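Local coordinates for protein carboxynorspermidine decarboxylase (Campylobacter jejuni subsp. jejuni 81116, PDB 3N29) that probably decarboxylates carboxynorspermidine to norspermidine with the help of pyridoxal phosphate, as a two-subunit enzyme built on a beta/alpha-barrel, at residues N139-F144 with E189-N194. Residues are numbered along the deposited sequence; the frame is centred on the assembly and turned at random.
Sequences NSLAQF and ENVDLN
L141 and V191 meet tip to tip, methyl against methyl, and form the apolar heart of this contact. CD1 of L141 comes to 3.6 Å from CG2 of V191, while its other methyl, CD2, lies 4.1 Å from CG1 of V191, so both branches of each side chain take part. L141 gets there with CG anti to its carbonyl carbon (chi1 -69°) and CD1 fully extended, carrying the methyls outward from the first turn of helix 141-147. One turn further on, F144 adds the third piece: the rim of its ring, at CE2, faces the backbone O of D192 near the ring plane at 4.5 Å, a loose approach with no hydrogen bond behind it. The ring also packs on L156 and L158 of strand 155-159 and on I196, and L141 and L193 rest on L158 as well.

Each segment has a hydrogen bond of its own. S140 is the N-cap of the helix: its OG accepts from N of Q143 at 3.1 Å. In the loop, OD1 of D192 takes the N-H of N194 at 2.9 Å, closing an Asx turn. S140 OG also hydrogen-bonds to OD2 of D287 of the second subunit. No hydrogen bond joins the two segments; the touch, mostly apolar, is where the long loop between strands 155-159 and 198-200 passes the start of the helix that follows the fourth strand of the eight-stranded beta/alpha-barrel.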
# COMPACT_ATOMS: atom_id res chain seq x y z
N ASN A 139 -8.14 -4.26 24.20
CA ASN A 139 -6.91 -3.48 24.28
C ASN A 139 -6.79 -2.55 25.53
O ASN A 139 -5.73 -2.12 25.86
CB ASN A 139 -6.73 -2.62 23.01
CG ASN A 139 -5.40 -1.97 22.96
OD1 ASN A 139 -5.29 -0.72 23.07
ND2 ASN A 139 -4.35 -2.79 22.86
N SER A 140 -7.90 -2.25 26.21
CA SER A 140 -7.91 -1.39 27.35
C SER A 140 -9.10 -1.79 28.26
O SER A 140 -10.06 -2.40 27.81
CB SER A 140 -8.11 0.05 26.86
OG SER A 140 -9.47 0.23 26.40
N LEU A 141 -9.07 -1.31 29.50
CA LEU A 141 -10.16 -1.57 30.46
C LEU A 141 -11.45 -0.90 30.02
O LEU A 141 -12.53 -1.49 30.16
CB LEU A 141 -9.76 -1.09 31.85
CG LEU A 141 -8.64 -1.91 32.49
CD1 LEU A 141 -8.33 -1.35 33.91
CD2 LEU A 141 -9.04 -3.39 32.54
N ALA A 142 -11.34 0.33 29.47
CA ALA A 142 -12.49 1.08 28.96
C ALA A 142 -13.22 0.28 27.88
O ALA A 142 -14.45 0.14 27.92
CB ALA A 142 -12.08 2.46 28.45
N GLN A 143 -12.48 -0.29 26.94
CA GLN A 143 -13.10 -1.03 25.85
C GLN A 143 -13.77 -2.30 26.42
O GLN A 143 -14.92 -2.60 26.09
CB GLN A 143 -12.06 -1.38 24.79
CG GLN A 143 -11.70 -0.24 23.87
CD GLN A 143 -12.35 -0.41 22.54
OE1 GLN A 143 -13.04 0.48 22.03
NE2 GLN A 143 -12.15 -1.54 21.98
N PHE A 144 -13.08 -2.97 27.34
CA PHE A 144 -13.65 -4.12 28.03
C PHE A 144 -14.95 -3.70 28.76
O PHE A 144 -16.02 -4.32 28.59
CB PHE A 144 -12.64 -4.71 28.98
CG PHE A 144 -13.19 -5.56 30.05
CD1 PHE A 144 -14.15 -6.56 29.79
CD2 PHE A 144 -12.73 -5.41 31.36
CE1 PHE A 144 -14.66 -7.34 30.86
CE2 PHE A 144 -13.22 -6.18 32.41
CZ PHE A 144 -14.18 -7.15 32.15
N GLU A 189 -3.91 -3.32 38.83
CA GLU A 189 -3.97 -3.41 40.27
C GLU A 189 -5.37 -3.03 40.75
O GLU A 189 -5.96 -2.03 40.30
CB GLU A 189 -2.89 -2.56 40.89
CG GLU A 189 -1.50 -3.12 40.63
CD GLU A 189 -1.11 -4.29 41.58
OE1 GLU A 189 0.04 -4.80 41.43
OE2 GLU A 189 -1.92 -4.70 42.46
N ASN A 190 -5.97 -3.91 41.56
CA ASN A 190 -7.29 -3.64 42.14
C ASN A 190 -8.41 -3.51 41.08
O ASN A 190 -9.42 -2.83 41.31
CB ASN A 190 -7.20 -2.37 43.00
CG ASN A 190 -6.34 -2.56 44.26
OD1 ASN A 190 -6.55 -3.50 45.06
ND2 ASN A 190 -5.38 -1.67 44.44
N VAL A 191 -8.23 -4.13 39.91
CA VAL A 191 -9.31 -4.16 38.92
C VAL A 191 -9.98 -5.53 39.11
O VAL A 191 -9.32 -6.55 39.31
CB VAL A 191 -8.79 -3.97 37.47
CG1 VAL A 191 -9.88 -4.26 36.48
CG2 VAL A 191 -8.26 -2.52 37.27
N ASP A 192 -11.31 -5.51 39.12
CA ASP A 192 -12.13 -6.71 39.12
C ASP A 192 -11.97 -7.41 37.79
O ASP A 192 -12.42 -6.88 36.76
CB ASP A 192 -13.59 -6.32 39.26
CG ASP A 192 -14.51 -7.53 39.38
OD1 ASP A 192 -14.04 -8.71 39.20
OD2 ASP A 192 -15.72 -7.29 39.63
N LEU A 193 -11.33 -8.59 37.83
CA LEU A 193 -11.06 -9.41 36.63
C LEU A 193 -11.92 -10.67 36.55
O LEU A 193 -11.63 -11.58 35.75
CB LEU A 193 -9.56 -9.78 36.59
CG LEU A 193 -8.66 -8.53 36.42
CD1 LEU A 193 -7.17 -8.87 36.52
CD2 LEU A 193 -8.97 -7.82 35.08
N ASN A 194 -13.01 -10.72 37.34
CA ASN A 194 -13.91 -11.87 37.37
C ASN A 194 -14.40 -12.30 35.99
O ASN A 194 -14.50 -13.51 35.74
CB ASN A 194 -15.16 -11.62 38.24
CG ASN A 194 -14.89 -11.82 39.74
OD1 ASN A 194 -13.75 -12.06 40.15
ND2 ASN A 194 -15.94 -11.72 40.56